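Local coordinates for protein acyl-CoA thioester hydrolase HI0827 (Haemophilus influenzae Rd KW20, PDB 3BJK) that forms a hexamer, a trimer of dimers, and probably hydrolyses the thioester bond of a broad range of acyl-coenzyme A molecules, at residues R89-K101 / R111-A123. The protein carries 1 engineered substitution. Residues are numbered along the deposited sequence; the frame is centred on the assembly and turned at random.
Sequences RSSIKIKVEVWVK and RYCVTDAVFTFVA
Val98 meets Val114 and Thr115 at a classic beta bulge in the antiparallel hairpin of strands 91-101 and 111-123, central strands of the hotdog-fold sheet. Paired backbone hydrogen bonds run from Ile92–Phe121 to Val96–Ala117; at the bulge Val98 O accepts Val114 N at 2.7 Å and, weakly, Thr115 N at 3.4 Å, Val98 N gives to Thr115 O (2.7 Å), and Val98 CG1 packs on Val114 CG2 at 3.6 Å. Beyond it Val100 pairs with Tyr112. Ile92, Ile94, Val96, Val98, Phe119 and Phe121 lie on one face, Val98 and Thr115 side by side against Met42 of helix 35-54. On the other, Lys95 NZ forms a long salt bridge with Asp116 OD2 (3.8 Å), and one water links both to Glu97 OE2; Asn67 holds Asp116 OD1, and Arg10 pairs with Glu97. Lys101 CE lies over one face of the Arg111 guanidinium, bringing like charges together, Lys101 NZ and Arg111 NH1 3.2 Å apart; Glu52 of the second subunit salt-bridges Lys101 NZ. With CG beside its backbone N (chi1 -75°), Trp99 gives NE1-H to Glu97 OE1 (2.8 Å), which lies in the indole plane but is met from above the carboxylate plane. Cys113 CB sits over the six-membered ring of Trp99, 3.9 Å from its centroid.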
loop_
_atom_site.group_PDB
_atom_site.type_symbol
_atom_site.label_atom_id
_atom_site.label_comp_id
_atom_site.label_asym_id
_atom_site.label_seq_id
_atom_site.Cartn_x
_atom_site.Cartn_y
_atom_site.Cartn_z
ATOM N N ARG C 89 7.748 1.097 -36.113
ATOM C CA ARG C 89 8.940 1.916 -35.935
ATOM C C ARG C 89 9.207 2.228 -34.439
ATOM O O ARG C 89 10.347 2.214 -33.959
ATOM C CB ARG C 89 8.703 3.177 -36.751
ATOM C CG ARG C 89 9.823 4.153 -36.872
ATOM C CD ARG C 89 9.298 5.255 -37.798
ATOM N NE ARG C 89 10.074 6.493 -37.769
ATOM C CZ ARG C 89 9.626 7.668 -38.238
ATOM N NH1 ARG C 89 8.389 7.783 -38.781
ATOM N NH2 ARG C 89 10.427 8.738 -38.180
ATOM N N SER C 90 8.138 2.493 -33.703
ATOM C CA SER C 90 8.223 2.830 -32.297
ATOM C C SER C 90 7.235 2.019 -31.446
ATOM O O SER C 90 7.420 1.865 -30.229
ATOM C CB SER C 90 7.977 4.336 -32.123
ATOM O OG SER C 90 6.674 4.721 -32.606
ATOM N N SER C 91 6.197 1.468 -32.071
ATOM C CA SER C 91 5.133 0.775 -31.274
ATOM C C SER C 91 5.390 -0.746 -31.124
ATOM O O SER C 91 6.041 -1.391 -31.970
ATOM C CB SER C 91 3.763 0.993 -31.900
ATOM O OG SER C 91 3.755 0.447 -33.196
ATOM N N ILE C 92 4.881 -1.316 -30.042
ATOM C CA ILE C 92 4.982 -2.724 -29.788
ATOM C C ILE C 92 3.622 -3.193 -29.280
ATOM O O ILE C 92 3.127 -2.682 -28.283
ATOM C CB ILE C 92 6.025 -2.990 -28.686
ATOM C CG1 ILE C 92 7.364 -2.425 -29.116
ATOM C CG2 ILE C 92 6.179 -4.462 -28.421
ATOM C CD1 ILE C 92 8.226 -2.081 -28.034
ATOM N N LYS C 93 3.047 -4.185 -29.941
ATOM C CA LYS C 93 1.700 -4.680 -29.584
ATOM C C LYS C 93 1.921 -6.062 -28.938
ATOM O O LYS C 93 2.621 -6.901 -29.511
ATOM C CB LYS C 93 0.875 -4.729 -30.874
ATOM C CG LYS C 93 -0.579 -5.208 -30.792
ATOM C CD LYS C 93 -1.244 -5.113 -32.167
ATOM C CE LYS C 93 -2.711 -5.489 -32.078
ATOM N NZ LYS C 93 -3.376 -5.653 -33.391
ATOM N N ILE C 94 1.368 -6.284 -27.743
ATOM C CA ILE C 94 1.656 -7.477 -26.988
ATOM C C ILE C 94 0.316 -8.029 -26.496
ATOM O O ILE C 94 -0.460 -7.295 -25.903
ATOM C CB ILE C 94 2.623 -7.240 -25.790
ATOM C CG1 ILE C 94 4.014 -6.901 -26.300
ATOM C CG2 ILE C 94 2.656 -8.502 -24.887
ATOM C CD1 ILE C 94 4.918 -6.375 -25.364
ATOM N N LYS C 95 0.041 -9.297 -26.780
ATOM C CA LYS C 95 -1.072 -10.004 -26.099
ATOM C C LYS C 95 -0.589 -10.611 -24.767
ATOM O O LYS C 95 0.419 -11.351 -24.725
ATOM C CB LYS C 95 -1.661 -11.065 -26.998
ATOM C CG LYS C 95 -3.003 -11.685 -26.455
ATOM C CD LYS C 95 -3.391 -12.840 -27.308
ATOM C CE LYS C 95 -4.782 -13.394 -26.942
ATOM N NZ LYS C 95 -5.193 -12.980 -25.623
ATOM N N VAL C 96 -1.292 -10.290 -23.680
ATOM C CA VAL C 96 -1.000 -10.820 -22.340
ATOM C C VAL C 96 -2.123 -11.759 -21.909
ATOM O O VAL C 96 -3.303 -11.428 -22.098
ATOM C CB VAL C 96 -0.858 -9.647 -21.333
ATOM C CG1 VAL C 96 -0.624 -10.138 -19.896
ATOM C CG2 VAL C 96 0.256 -8.716 -21.775
ATOM N N GLU C 97 -1.769 -12.972 -21.467
ATOM C CA GLU C 97 -2.690 -13.871 -20.790
ATOM C C GLU C 97 -2.245 -14.052 -19.340
ATOM O O GLU C 97 -1.024 -14.221 -19.044
ATOM C CB GLU C 97 -2.692 -15.228 -21.398
ATOM C CG GLU C 97 -3.047 -15.288 -22.881
ATOM C CD GLU C 97 -3.214 -16.724 -23.379
ATOM O OE1 GLU C 97 -2.570 -17.666 -22.830
ATOM O OE2 GLU C 97 -3.989 -16.921 -24.346
ATOM N N VAL C 98 -3.235 -13.952 -18.455
ATOM C CA VAL C 98 -3.102 -14.257 -17.017
ATOM C C VAL C 98 -3.624 -15.611 -16.686
ATOM O O VAL C 98 -4.750 -15.963 -17.030
ATOM C CB VAL C 98 -3.773 -13.217 -16.117
ATOM C CG1 VAL C 98 -3.419 -13.496 -14.677
ATOM C CG2 VAL C 98 -3.337 -11.811 -16.494
ATOM N N TRP C 99 -2.738 -16.393 -16.070
ATOM C CA TRP C 99 -2.987 -17.752 -15.725
ATOM C C TRP C 99 -2.749 -17.894 -14.214
ATOM O O TRP C 99 -1.862 -17.255 -13.644
ATOM C CB TRP C 99 -2.024 -18.674 -16.494
ATOM C CG TRP C 99 -2.352 -18.879 -17.963
ATOM C CD1 TRP C 99 -2.116 -18.007 -19.009
ATOM C CD2 TRP C 99 -2.926 -20.032 -18.527
ATOM N NE1 TRP C 99 -2.530 -18.561 -20.168
ATOM C CE2 TRP C 99 -3.039 -19.804 -19.918
ATOM C CE3 TRP C 99 -3.375 -21.255 -17.997
ATOM C CZ2 TRP C 99 -3.588 -20.738 -20.776
ATOM C CZ3 TRP C 99 -3.924 -22.189 -18.860
ATOM C CH2 TRP C 99 -4.014 -21.927 -20.242
ATOM N N VAL C 100 -3.552 -18.742 -13.616
ATOM C CA VAL C 100 -3.463 -19.116 -12.206
ATOM C C VAL C 100 -3.052 -20.591 -12.072
ATOM O O VAL C 100 -3.391 -21.444 -12.908
ATOM C CB VAL C 100 -4.844 -18.874 -11.502
ATOM C CG1 VAL C 100 -5.056 -19.736 -10.324
ATOM C CG2 VAL C 100 -5.041 -17.374 -11.169
ATOM N N LYS C 101 -2.318 -20.871 -10.999
ATOM C CA LYS C 101 -2.037 -22.236 -10.530
ATOM C C LYS C 101 -2.464 -22.393 -9.064
ATOM O O LYS C 101 -2.064 -21.580 -8.210
ATOM C CB LYS C 101 -0.536 -22.530 -10.683
ATOM C CG LYS C 101 -0.081 -23.953 -10.307
ATOM C CD LYS C 101 1.463 -24.048 -10.392
ATOM C CE LYS C 101 1.998 -25.398 -10.173
ATOM N NZ LYS C 101 3.479 -25.512 -10.366
ATOM N N ARG C 111 -4.496 -25.536 -13.350
ATOM C CA ARG C 111 -4.107 -24.267 -13.972
ATOM C C ARG C 111 -5.107 -23.862 -15.049
ATOM O O ARG C 111 -5.604 -24.719 -15.791
ATOM C CB ARG C 111 -2.712 -24.306 -14.624
ATOM C CG ARG C 111 -1.646 -25.051 -13.841
ATOM C CD ARG C 111 -0.289 -25.106 -14.572
ATOM N NE ARG C 111 0.450 -26.315 -14.168
ATOM C CZ ARG C 111 1.678 -26.357 -13.634
ATOM N NH1 ARG C 111 2.407 -25.252 -13.423
ATOM N NH2 ARG C 111 2.191 -27.529 -13.304
ATOM N N TYR C 112 -5.401 -22.567 -15.130
ATOM C CA TYR C 112 -6.251 -22.047 -16.190
ATOM C C TYR C 112 -6.132 -20.544 -16.396
ATOM O O TYR C 112 -5.615 -19.829 -15.536
ATOM C CB TYR C 112 -7.710 -22.425 -15.938
ATOM C CG TYR C 112 -8.172 -22.039 -14.577
ATOM C CD1 TYR C 112 -8.636 -20.761 -14.301
ATOM C CD2 TYR C 112 -8.122 -22.949 -13.550
ATOM C CE1 TYR C 112 -9.064 -20.427 -13.032
ATOM C CE2 TYR C 112 -8.519 -22.632 -12.284
ATOM C CZ TYR C 112 -9.006 -21.382 -12.014
ATOM O OH TYR C 112 -9.413 -21.119 -10.705
ATOM N N CYS C 113 -6.580 -20.119 -17.583
ATOM C CA CYS C 113 -6.465 -18.729 -18.032
ATOM C C CYS C 113 -7.622 -17.955 -17.405
ATOM O O CYS C 113 -8.767 -18.364 -17.518
ATOM C CB CYS C 113 -6.547 -18.645 -19.565
ATOM S SG CYS C 113 -6.259 -17.000 -20.060
ATOM N N VAL C 114 -7.301 -16.915 -16.668
ATOM C CA VAL C 114 -8.301 -16.093 -15.996
ATOM C C VAL C 114 -8.588 -14.769 -16.694
ATOM O O VAL C 114 -9.682 -14.261 -16.560
ATOM C CB VAL C 114 -7.924 -15.837 -14.479
ATOM C CG1 VAL C 114 -7.976 -17.127 -13.750
ATOM C CG2 VAL C 114 -6.563 -15.184 -14.310
ATOM N N THR C 115 -7.613 -14.228 -17.427
ATOM C CA THR C 115 -7.691 -12.863 -17.993
ATOM C C THR C 115 -6.795 -12.755 -19.236
ATOM O O THR C 115 -5.740 -13.472 -19.370
ATOM C CB THR C 115 -7.208 -11.737 -16.959
ATOM O OG1 THR C 115 -7.594 -12.057 -15.618
ATOM C CG2 THR C 115 -7.781 -10.388 -17.309
ATOM N N ASP C 116 -7.241 -11.929 -20.199
ATOM C CA ASP C 116 -6.384 -11.583 -21.325
ATOM C C ASP C 116 -6.519 -10.109 -21.681
ATOM O O ASP C 116 -7.398 -9.422 -21.190
ATOM C CB ASP C 116 -6.583 -12.484 -22.526
ATOM C CG ASP C 116 -7.964 -12.363 -23.194
ATOM O OD1 ASP C 116 -8.581 -11.273 -23.325
ATOM O OD2 ASP C 116 -8.419 -13.417 -23.628
ATOM N N ALA C 117 -5.593 -9.638 -22.501
ATOM C CA ALA C 117 -5.629 -8.267 -22.981
ATOM C C ALA C 117 -4.654 -8.115 -24.162
ATOM O O ALA C 117 -3.680 -8.877 -24.305
ATOM C CB ALA C 117 -5.274 -7.337 -21.865
ATOM N N VAL C 118 -4.878 -7.100 -24.978
ATOM C CA VAL C 118 -3.876 -6.718 -25.987
ATOM C C VAL C 118 -3.470 -5.261 -25.745
ATOM O O VAL C 118 -4.323 -4.377 -25.844
ATOM C CB VAL C 118 -4.456 -6.887 -27.399
ATOM C CG1 VAL C 118 -3.429 -6.398 -28.450
ATOM C CG2 VAL C 118 -4.838 -8.360 -27.618
ATOM N N PHE C 119 -2.189 -5.069 -25.395
ATOM C CA PHE C 119 -1.575 -3.793 -25.034
ATOM C C PHE C 119 -0.793 -3.300 -26.202
ATOM O O PHE C 119 -0.221 -4.091 -26.940
ATOM C CB PHE C 119 -0.566 -3.953 -23.886
ATOM C CG PHE C 119 -1.196 -4.018 -22.509
ATOM C CD1 PHE C 119 -1.812 -5.178 -22.056
ATOM C CD2 PHE C 119 -1.110 -2.939 -21.652
ATOM C CE1 PHE C 119 -2.409 -5.196 -20.811
ATOM C CE2 PHE C 119 -1.664 -2.966 -20.450
ATOM C CZ PHE C 119 -2.321 -4.097 -20.008
ATOM N N THR C 120 -0.743 -1.991 -26.334
ATOM C CA THR C 120 0.184 -1.295 -27.232
ATOM C C THR C 120 1.069 -0.308 -26.432
ATOM O O THR C 120 0.584 0.580 -25.707
ATOM C CB THR C 120 -0.563 -0.510 -28.360
ATOM O OG1 THR C 120 -1.600 -1.322 -28.926
ATOM C CG2 THR C 120 0.416 0.020 -29.399
ATOM N N PHE C 121 2.370 -0.435 -26.649
ATOM C CA PHE C 121 3.370 0.402 -26.028
ATOM C C PHE C 121 4.095 1.187 -27.084
ATOM O O PHE C 121 4.135 0.787 -28.228
ATOM C CB PHE C 121 4.412 -0.482 -25.333
ATOM C CG PHE C 121 3.819 -1.394 -24.309
ATOM C CD1 PHE C 121 3.648 -0.957 -22.999
ATOM C CD2 PHE C 121 3.376 -2.642 -24.661
ATOM C CE1 PHE C 121 3.098 -1.743 -22.055
ATOM C CE2 PHE C 121 2.784 -3.464 -23.693
ATOM C CZ PHE C 121 2.667 -3.004 -22.381
ATOM N N VAL C 122 4.674 2.312 -26.686
ATOM C CA VAL C 122 5.500 3.095 -27.568
ATOM C C VAL C 122 6.832 3.382 -26.857
ATOM O O VAL C 122 6.845 3.798 -25.707
ATOM C CB VAL C 122 4.771 4.392 -28.020
ATOM C CG1 VAL C 122 5.674 5.259 -28.871
ATOM C CG2 VAL C 122 3.494 4.005 -28.780
ATOM N N ALA C 123 7.915 3.045 -27.533
ATOM C CA ALA C 123 9.260 3.425 -27.157
ATOM C C ALA C 123 9.427 4.966 -27.078
ATOM O O ALA C 123 9.022 5.696 -27.981
ATOM C CB ALA C 123 10.228 2.849 -28.175
HETATM O O HOH W 1 -6.931 -15.456 -24.566
#